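Local coordinates for lipid binding hydrolase (Escherichia coli, PDB 2IF6), which is probably a hydrolase of the permuted papain-like amidase family, although its natural substrate and exact reaction are not established, at residues A[10-15]-A[167-172]; A[60-63]-A[69-72]; A[115-120]-A[129-134]. All blocks are in the same frame, centred on the assembly; numbering follows the deposited sequence.

Interaction 1: A[10-15]-A[167-172]; sequences IIFQIS and AVFDAP
Val168 is the first residue of the 167-172 segment to meet the strand, and it does so through one methyl, CG1. Val168 CG1 lies 3.9 Å from Ile10 CD1 and 4.1 Å from Phe12 CZ, where it meets the edge of the phenyl ring, near its plane. With CG1 anti to the backbone N (chi1 179°), the branch is directed into the notch between the two strand side chains, while Val128 and Val163 from adjoining loops touch Val168 as well.

Phe169 follows and brings both backbone and ring to Phe12. Phe169 CA comes within 3.6 Å of Phe12 CZ, so the end of the helix itself rests on the far rim of the ring. Phe169 CB sits over the face of Phe12, off-centre, 4.2 Å from the centroid of the Phe12 ring, in a CH-pi contact. The ring of Phe169 then turns its edge to that face in a T-shaped pair, with centroids 5.3 Å apart and planes at 74°; the leading atom, Phe169 CD1, is 3.8 Å from Phe12 CE2. Arg73 of the neighbouring strand adds a cation-pi contact to the Phe169 ring and a hydrogen bond to its carbonyl O, while Tyr31 meets both phenylalanines.

At Asp170 the chain leaves helical geometry, and Ala171 N still bonds to Val168 O at 3.0 Å as the helix ends. The arrangement is a worked case of a short helix packed by aromatic and branched side chains onto an antiparallel sheet, here an inner strand of the central sheet in a permuted papain-like fold.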
loop_
_atom_site.group_PDB
_atom_site.type_symbol
_atom_site.label_atom_id
_atom_site.label_comp_id
_atom_site.label_asym_id
_atom_site.label_seq_id
_atom_site.Cartn_x
_atom_site.Cartn_y
_atom_site.Cartn_z
ATOM N N ILE A 10 2.518 0.938 8.831
ATOM C CA ILE A 10 2.120 0.534 7.483
ATOM C C ILE A 10 1.933 -0.958 7.507
ATOM O O ILE A 10 2.832 -1.682 7.925
ATOM C CB ILE A 10 3.170 0.955 6.436
ATOM C CG1 ILE A 10 3.457 2.472 6.573
ATOM C CG2 ILE A 10 2.664 0.610 5.015
ATOM C CD1 ILE A 10 4.695 2.985 5.751
ATOM N N ILE A 11 0.775 -1.418 7.041
ATOM C CA ILE A 11 0.416 -2.815 7.186
ATOM C C ILE A 11 0.257 -3.454 5.797
ATOM O O ILE A 11 -0.235 -2.793 4.882
ATOM C CB ILE A 11 -0.863 -2.961 8.079
ATOM C CG1 ILE A 11 -1.151 -4.442 8.395
ATOM C CG2 ILE A 11 -2.050 -2.215 7.482
ATOM C CD1 ILE A 11 -2.072 -4.685 9.562
ATOM N N PHE A 12 0.647 -4.727 5.657
ATOM C CA PHE A 12 0.711 -5.381 4.338
ATOM C C PHE A 12 -0.011 -6.725 4.460
ATOM O O PHE A 12 0.002 -7.348 5.533
ATOM C CB PHE A 12 2.178 -5.614 3.933
ATOM C CG PHE A 12 3.013 -4.347 3.841
ATOM C CD1 PHE A 12 3.276 -3.783 2.616
ATOM C CD2 PHE A 12 3.550 -3.738 4.988
ATOM C CE1 PHE A 12 4.024 -2.603 2.517
ATOM C CE2 PHE A 12 4.330 -2.526 4.864
ATOM C CZ PHE A 12 4.566 -2.028 3.646
ATOM N N GLN A 13 -0.633 -7.166 3.368
ATOM C CA GLN A 13 -1.320 -8.430 3.346
ATOM C C GLN A 13 -1.319 -8.956 1.912
ATOM O O GLN A 13 -0.925 -8.247 0.980
ATOM C CB GLN A 13 -2.770 -8.256 3.856
ATOM C CG GLN A 13 -3.678 -7.490 2.879
ATOM C CD GLN A 13 -5.108 -7.275 3.353
ATOM O OE1 GLN A 13 -5.896 -6.753 2.586
ATOM N NE2 GLN A 13 -5.455 -7.680 4.586
ATOM N N ILE A 14 -1.816 -10.177 1.770
ATOM C CA ILE A 14 -2.066 -10.791 0.476
ATOM C C ILE A 14 -3.525 -10.549 0.135
ATOM O O ILE A 14 -4.444 -11.098 0.787
ATOM C CB ILE A 14 -1.864 -12.329 0.515
ATOM C CG1 ILE A 14 -0.488 -12.718 1.074
ATOM C CG2 ILE A 14 -2.075 -12.922 -0.883
ATOM C CD1 ILE A 14 -0.400 -14.223 1.329
ATOM N N SER A 15 -3.742 -9.723 -0.875
ATOM C CA SER A 15 -5.081 -9.482 -1.423
ATOM C C SER A 15 -5.721 -10.797 -1.959
ATOM O O SER A 15 -5.016 -11.672 -2.485
ATOM C CB SER A 15 -4.982 -8.461 -2.556
ATOM O OG SER A 15 -6.202 -8.382 -3.263
ATOM N N ALA A 167 8.015 -2.029 -2.600
ATOM C CA ALA A 167 8.864 -0.837 -2.529
ATOM C C ALA A 167 8.679 -0.089 -1.210
ATOM O O ALA A 167 9.668 0.284 -0.602
ATOM C CB ALA A 167 8.660 0.061 -3.684
ATOM N N VAL A 168 7.435 0.084 -0.746
ATOM C CA VAL A 168 7.208 0.769 0.539
ATOM C C VAL A 168 7.777 -0.069 1.660
ATOM O O VAL A 168 8.458 0.427 2.553
ATOM C CB VAL A 168 5.716 1.006 0.818
ATOM C CG1 VAL A 168 5.526 1.697 2.201
ATOM C CG2 VAL A 168 5.108 1.816 -0.334
ATOM N N PHE A 169 7.538 -1.378 1.597
ATOM C CA PHE A 169 8.035 -2.239 2.656
ATOM C C PHE A 169 9.526 -2.082 2.873
ATOM O O PHE A 169 9.985 -2.067 4.015
ATOM C CB PHE A 169 7.747 -3.716 2.324
ATOM C CG PHE A 169 8.117 -4.660 3.432
ATOM C CD1 PHE A 169 7.152 -5.041 4.380
ATOM C CD2 PHE A 169 9.413 -5.173 3.542
ATOM C CE1 PHE A 169 7.468 -5.881 5.414
ATOM C CE2 PHE A 169 9.740 -6.038 4.596
ATOM C CZ PHE A 169 8.775 -6.394 5.530
ATOM N N ASP A 170 10.280 -2.007 1.780
ATOM C CA ASP A 170 11.745 -1.998 1.794
ATOM C C ASP A 170 12.327 -0.603 1.990
ATOM O O ASP A 170 13.558 -0.409 1.862
ATOM C CB ASP A 170 12.244 -2.526 0.458
ATOM C CG ASP A 170 12.128 -4.033 0.342
ATOM O OD1 ASP A 170 12.101 -4.737 1.381
ATOM O OD2 ASP A 170 12.110 -4.488 -0.808
ATOM N N ALA A 171 11.464 0.366 2.269
ATOM C CA ALA A 171 11.919 1.721 2.575
ATOM C C ALA A 171 12.936 1.695 3.744
ATOM O O ALA A 171 12.761 0.915 4.695
ATOM C CB ALA A 171 10.743 2.599 2.894
ATOM N N PRO A 172 14.008 2.506 3.655
ATOM C CA PRO A 172 15.081 2.432 4.657
ATOM C C PRO A 172 14.692 2.842 6.080
ATOM O O PRO A 172 15.285 2.352 7.050
ATOM C CB PRO A 172 16.172 3.353 4.109
ATOM C CG PRO A 172 15.512 4.233 3.170
ATOM C CD PRO A 172 14.320 3.484 2.590
#

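Interaction 2: A[60-63]-A[69-72]; sequences QWIA and KYVV
Ile62 and Tyr70 form the first shell. The isoleucine crosses the phenol ring so that Ile62 CD1 stands over one face, 4.0 Å from the Tyr70 ring centroid and 22° off the normal, a CH-pi contact displaced toward the CE2 side. The second branch, Ile62 CG2, sits beyond the rim of the ring, 3.7 Å from Tyr70 CD2. Tyr70 presents this face because its CG stands between the backbone N and the carbonyl carbon (chi1 71°), which turns the ring so that one face lies against Ile62. Trp61 contributes less: the edge of its indole, at Trp61 CZ3, comes to 4.4 Å from Tyr70 CB.

A water supplies the polar link between the backbones. It donates to Ile62 O at 2.8 Å and to Lys69 O at 2.7 Å, so two carbonyls at the helix end and the strand entrance share one bridging molecule.

Further out, Gln13 NE2 bonds to Trp61 O, while the indole lies against the ring of His33 and gives a weak hydrogen bond to Glu48 through NE1. Helix 58-63 packs through Ile62 and Trp61 against side chains at the start of strand 70-75, which follows it after a short loop, with Trp61 also touching Ile11 of strand 10-13. Strand 70-75 runs between strands 10-13 and 174-180, with Ile11 and Glu180 touching Tyr70 from these two neighbours.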
loop_
_atom_site.group_PDB
_atom_site.type_symbol
_atom_site.label_atom_id
_atom_site.label_comp_id
_atom_site.label_asym_id
_atom_site.label_seq_id
_atom_site.Cartn_x
_atom_site.Cartn_y
_atom_site.Cartn_z
ATOM N N GLN A 60 -11.448 -6.102 10.705
ATOM C CA GLN A 60 -12.033 -6.421 9.396
ATOM C C GLN A 60 -10.954 -6.396 8.268
ATOM O O GLN A 60 -10.924 -7.265 7.369
ATOM C CB GLN A 60 -13.197 -5.466 9.121
ATOM C CG GLN A 60 -13.682 -5.344 7.684
ATOM C CD GLN A 60 -14.652 -4.164 7.513
ATOM O OE1 GLN A 60 -15.429 -3.850 8.434
ATOM N NE2 GLN A 60 -14.588 -3.491 6.354
ATOM N N TRP A 61 -10.084 -5.394 8.310
ATOM C CA TRP A 61 -8.976 -5.330 7.346
ATOM C C TRP A 61 -8.123 -6.607 7.322
ATOM O O TRP A 61 -7.804 -7.125 6.269
ATOM C CB TRP A 61 -8.087 -4.120 7.643
ATOM C CG TRP A 61 -7.162 -3.823 6.511
ATOM C CD1 TRP A 61 -7.418 -3.019 5.433
ATOM C CD2 TRP A 61 -5.847 -4.376 6.308
ATOM N NE1 TRP A 61 -6.321 -3.005 4.580
ATOM C CE2 TRP A 61 -5.343 -3.815 5.116
ATOM C CE3 TRP A 61 -5.048 -5.278 7.030
ATOM C CZ2 TRP A 61 -4.083 -4.139 4.624
ATOM C CZ3 TRP A 61 -3.784 -5.574 6.558
ATOM C CH2 TRP A 61 -3.322 -5.011 5.351
ATOM N N ILE A 62 -7.748 -7.110 8.497
ATOM C CA ILE A 62 -6.852 -8.261 8.574
ATOM C C ILE A 62 -7.544 -9.531 8.063
ATOM O O ILE A 62 -6.908 -10.387 7.415
ATOM C CB ILE A 62 -6.390 -8.509 10.018
ATOM C CG1 ILE A 62 -5.446 -7.379 10.460
ATOM C CG2 ILE A 62 -5.743 -9.936 10.146
ATOM C CD1 ILE A 62 -5.075 -7.405 11.959
ATOM N N ALA A 63 -8.834 -9.639 8.383
ATOM C CA ALA A 63 -9.674 -10.808 8.045
ATOM C C ALA A 63 -9.795 -10.934 6.531
ATOM O O ALA A 63 -9.946 -12.023 5.996
ATOM C CB ALA A 63 -11.076 -10.638 8.677
ATOM N N LYS A 69 -2.982 -13.338 7.107
ATOM C CA LYS A 69 -1.565 -13.016 7.294
ATOM C C LYS A 69 -1.355 -11.515 7.147
ATOM O O LYS A 69 -2.006 -10.865 6.308
ATOM C CB LYS A 69 -0.685 -13.708 6.275
ATOM C CG LYS A 69 -0.686 -15.215 6.389
ATOM C CD LYS A 69 0.317 -15.747 5.370
ATOM C CE LYS A 69 0.401 -17.241 5.444
ATOM N NZ LYS A 69 1.548 -17.716 4.596
ATOM N N TYR A 70 -0.450 -10.968 7.955
ATOM C CA TYR A 70 -0.116 -9.552 7.840
ATOM C C TYR A 70 1.246 -9.307 8.478
ATOM O O TYR A 70 1.729 -10.102 9.314
ATOM C CB TYR A 70 -1.218 -8.635 8.467
ATOM C CG TYR A 70 -1.297 -8.685 9.983
ATOM C CD1 TYR A 70 -0.565 -7.791 10.776
ATOM C CD2 TYR A 70 -2.099 -9.644 10.630
ATOM C CE1 TYR A 70 -0.626 -7.852 12.166
ATOM C CE2 TYR A 70 -2.187 -9.713 12.023
ATOM C CZ TYR A 70 -1.438 -8.821 12.787
ATOM O OH TYR A 70 -1.519 -8.895 14.163
ATOM N N VAL A 71 1.852 -8.203 8.077
ATOM C CA VAL A 71 3.102 -7.735 8.691
ATOM C C VAL A 71 2.973 -6.234 8.764
ATOM O O VAL A 71 2.317 -5.613 7.894
ATOM C CB VAL A 71 4.349 -8.143 7.869
ATOM C CG1 VAL A 71 4.241 -7.672 6.436
ATOM C CG2 VAL A 71 5.647 -7.594 8.518
ATOM N N VAL A 72 3.563 -5.645 9.805
ATOM C CA VAL A 72 3.439 -4.216 10.045
ATOM C C VAL A 72 4.816 -3.587 10.099
ATOM O O VAL A 72 5.678 -4.082 10.814
ATOM C CB VAL A 72 2.715 -3.940 11.390
ATOM C CG1 VAL A 72 2.589 -2.450 11.596
ATOM C CG2 VAL A 72 1.296 -4.592 11.393
HETATM O O HOH W 1 -4.300 -9.548 6.642
#

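Interaction 3: A[115-120]-A[129-134]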
loop_
_atom_site.group_PDB
_atom_site.type_symbol
_atom_site.label_atom_id
_atom_site.label_comp_id
_atom_site.label_asym_id
_atom_site.label_seq_id
_atom_site.Cartn_x
_atom_site.Cartn_y
_atom_site.Cartn_z
ATOM N N VAL A 115 -1.294 5.802 -2.320
ATOM C CA VAL A 115 -1.820 6.717 -1.302
ATOM C C VAL A 115 -0.968 6.708 -0.023
ATOM O O VAL A 115 -0.752 7.756 0.571
ATOM C CB VAL A 115 -3.320 6.472 -1.008
ATOM C CG1 VAL A 115 -3.493 5.361 0.005
ATOM C CG2 VAL A 115 -3.965 7.751 -0.492
ATOM N N VAL A 116 -0.439 5.557 0.386
ATOM C CA VAL A 116 0.423 5.532 1.587
ATOM C C VAL A 116 1.700 6.364 1.309
ATOM O O VAL A 116 2.122 7.178 2.134
ATOM C CB VAL A 116 0.746 4.058 1.995
ATOM C CG1 VAL A 116 1.772 3.997 3.161
ATOM C CG2 VAL A 116 -0.561 3.334 2.409
ATOM N N TRP A 117 2.264 6.193 0.105
ATOM C CA TRP A 117 3.505 6.896 -0.258
ATOM C C TRP A 117 3.214 8.381 -0.260
ATOM O O TRP A 117 3.974 9.172 0.329
ATOM C CB TRP A 117 4.039 6.437 -1.623
ATOM C CG TRP A 117 5.468 6.878 -1.903
ATOM C CD1 TRP A 117 6.611 6.162 -1.664
ATOM C CD2 TRP A 117 5.891 8.152 -2.423
ATOM N NE1 TRP A 117 7.718 6.901 -2.040
ATOM C CE2 TRP A 117 7.305 8.124 -2.502
ATOM C CE3 TRP A 117 5.209 9.300 -2.849
ATOM C CZ2 TRP A 117 8.054 9.218 -2.977
ATOM C CZ3 TRP A 117 5.954 10.386 -3.336
ATOM C CH2 TRP A 117 7.366 10.330 -3.388
ATOM N N LYS A 118 2.110 8.771 -0.890
ATOM C CA LYS A 118 1.784 10.199 -1.042
ATOM C C LYS A 118 1.471 10.888 0.291
ATOM O O LYS A 118 1.825 12.061 0.506
ATOM C CB LYS A 118 0.677 10.428 -2.059
ATOM C CG LYS A 118 1.176 10.311 -3.490
ATOM C CD LYS A 118 0.053 10.374 -4.488
ATOM C CE LYS A 118 0.627 10.404 -5.934
ATOM N NZ LYS A 118 -0.401 10.469 -7.000
ATOM N N VAL A 119 0.860 10.157 1.211
ATOM C CA VAL A 119 0.557 10.718 2.531
ATOM C C VAL A 119 1.862 10.992 3.312
ATOM O O VAL A 119 2.039 12.070 3.878
ATOM C CB VAL A 119 -0.438 9.836 3.327
ATOM C CG1 VAL A 119 -0.454 10.271 4.813
ATOM C CG2 VAL A 119 -1.872 9.921 2.690
ATOM N N TYR A 120 2.800 10.048 3.296
ATOM C CA TYR A 120 4.058 10.240 4.032
ATOM C C TYR A 120 4.835 11.399 3.446
ATOM O O TYR A 120 5.466 12.183 4.175
ATOM C CB TYR A 120 4.917 8.971 4.017
ATOM C CG TYR A 120 4.786 8.188 5.296
ATOM C CD1 TYR A 120 3.738 7.287 5.488
ATOM C CD2 TYR A 120 5.672 8.393 6.343
ATOM C CE1 TYR A 120 3.619 6.575 6.694
ATOM C CE2 TYR A 120 5.548 7.717 7.550
ATOM C CZ TYR A 120 4.519 6.802 7.719
ATOM O OH TYR A 120 4.434 6.101 8.897
ATOM N N GLY A 129 9.977 4.567 0.162
ATOM C CA GLY A 129 9.966 3.682 -0.992
ATOM C C GLY A 129 10.450 4.297 -2.282
ATOM O O GLY A 129 10.228 5.500 -2.562
ATOM N N GLU A 130 11.130 3.464 -3.073
ATOM C CA GLU A 130 11.705 3.889 -4.333
ATOM C C GLU A 130 10.607 3.818 -5.408
ATOM O O GLU A 130 9.768 2.903 -5.409
ATOM C CB GLU A 130 12.900 3.006 -4.714
ATOM C CG GLU A 130 14.097 3.049 -3.725
ATOM C CD GLU A 130 14.627 4.477 -3.488
ATOM O OE1 GLU A 130 15.212 5.090 -4.418
ATOM O OE2 GLU A 130 14.433 4.992 -2.367
ATOM N N GLN A 131 10.592 4.808 -6.287
ATOM C CA GLN A 131 9.695 4.796 -7.429
ATOM C C GLN A 131 10.459 4.192 -8.583
ATOM O O GLN A 131 11.682 4.367 -8.676
ATOM C CB GLN A 131 9.320 6.218 -7.827
ATOM C CG GLN A 131 8.523 7.033 -6.827
ATOM C CD GLN A 131 8.338 8.495 -7.267
ATOM O OE1 GLN A 131 8.949 8.958 -8.237
ATOM N NE2 GLN A 131 7.489 9.220 -6.559
ATOM N N GLN A 132 9.761 3.489 -9.462
ATOM C CA GLN A 132 10.360 3.088 -10.729
ATOM C C GLN A 132 9.275 3.046 -11.821
ATOM O O GLN A 132 8.093 3.270 -11.541
ATOM C CB GLN A 132 11.145 1.772 -10.616
ATOM C CG GLN A 132 10.310 0.534 -10.469
ATOM C CD GLN A 132 11.112 -0.790 -10.465
ATOM O OE1 GLN A 132 12.317 -0.832 -10.174
ATOM N NE2 GLN A 132 10.431 -1.873 -10.807
ATOM N N LYS A 133 9.688 2.827 -13.061
ATOM C CA LYS A 133 8.706 2.828 -14.176
ATOM C C LYS A 133 8.023 1.482 -14.265
ATOM O O LYS A 133 8.602 0.461 -13.908
ATOM C CB LYS A 133 9.399 3.162 -15.491
ATOM C CG LYS A 133 9.707 4.637 -15.674
ATOM C CD LYS A 133 10.571 4.832 -16.895
ATOM C CE LYS A 133 10.696 6.304 -17.185
ATOM N NZ LYS A 133 11.579 6.567 -18.343
ATOM N N LEU A 134 6.786 1.473 -14.761
ATOM C CA LEU A 134 6.060 0.218 -14.915
ATOM C C LEU A 134 6.865 -0.827 -15.694
ATOM O O LEU A 134 6.870 -1.998 -15.330
ATOM C CB LEU A 134 4.684 0.438 -15.574
ATOM C CG LEU A 134 3.912 -0.857 -15.862
ATOM C CD1 LEU A 134 3.453 -1.451 -14.545
ATOM C CD2 LEU A 134 2.743 -0.595 -16.815
#
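The helix 112-124, which in this permuted papain-like fold begins with Cys112, a residue that with His33 and Glu48 has geometry consistent with a catalytic triad, is joined through Trp117 to the loop that leads into strand 132-133. Within 115-120, the indole makes all of the contact. Its pyrrole edge meets Gly129 and its benzo face meets Gln131, so one flat group meets two residues of the loop, on either side of Glu130.

At the edge, Trp117 NE1 donates to Gly129 O at 2.9 Å, with an N-H...O angle of 154°, somewhat bent. The donor is tilted out of the carbonyl plane, and the oxygen lies a little out of the ring plane. CG anti to the backbone N (chi1 -166°) carries the indole off the helix toward the loop. Gly129 has a positive phi, a backbone in which a CB would press on the carbonyl O of the preceding residue; with no side chain it also brings its backbone close beside Trp117 CD1.

Over the face, the extended side chain of Gln131 crosses the indole at about a right angle and sets Gln131 NE2 3.4 Å from Trp117 CH2 and 3.6 Å from Trp117 CZ2, toward the rim of the six-membered ring. Amide and ring planes differ by 45°, a slanted stand rather than a flat stack. Trp105 also touches Gln131 and meets Trp117 edge-to-face.

The chemistry is therefore that of a largely apolar ring whose one N-H is satisfied by a buried backbone carbonyl. A directional bond at the edge helps fix the rotation of the indole, while the amide NE2 over its face adds a close contact that is not a conventional hydrogen bond.

How the interactions relate
Interactions 1 and 3 are buried, whereas interaction 2 is only partly so and lies farther from the centre of the chain. Interactions 1 and 2 hold the same sheet from neighbouring strands, 10-13 and 70-75, and join directly: Phe12 N probably bonds to Val71 O at 2.9 Å. Interactions 1 and 3 also touch, through packing of Ile10 on Val116 and Tyr120 and of Ala171 on Gly129, while 2 and 3 lie about 21 Å apart between centres. Chemistry shifts with place: apolar and aromatic packing in interaction 1, a CH-pi contact supplemented by water in interaction 2, and a direct indole-to-carbonyl bond in interaction 3.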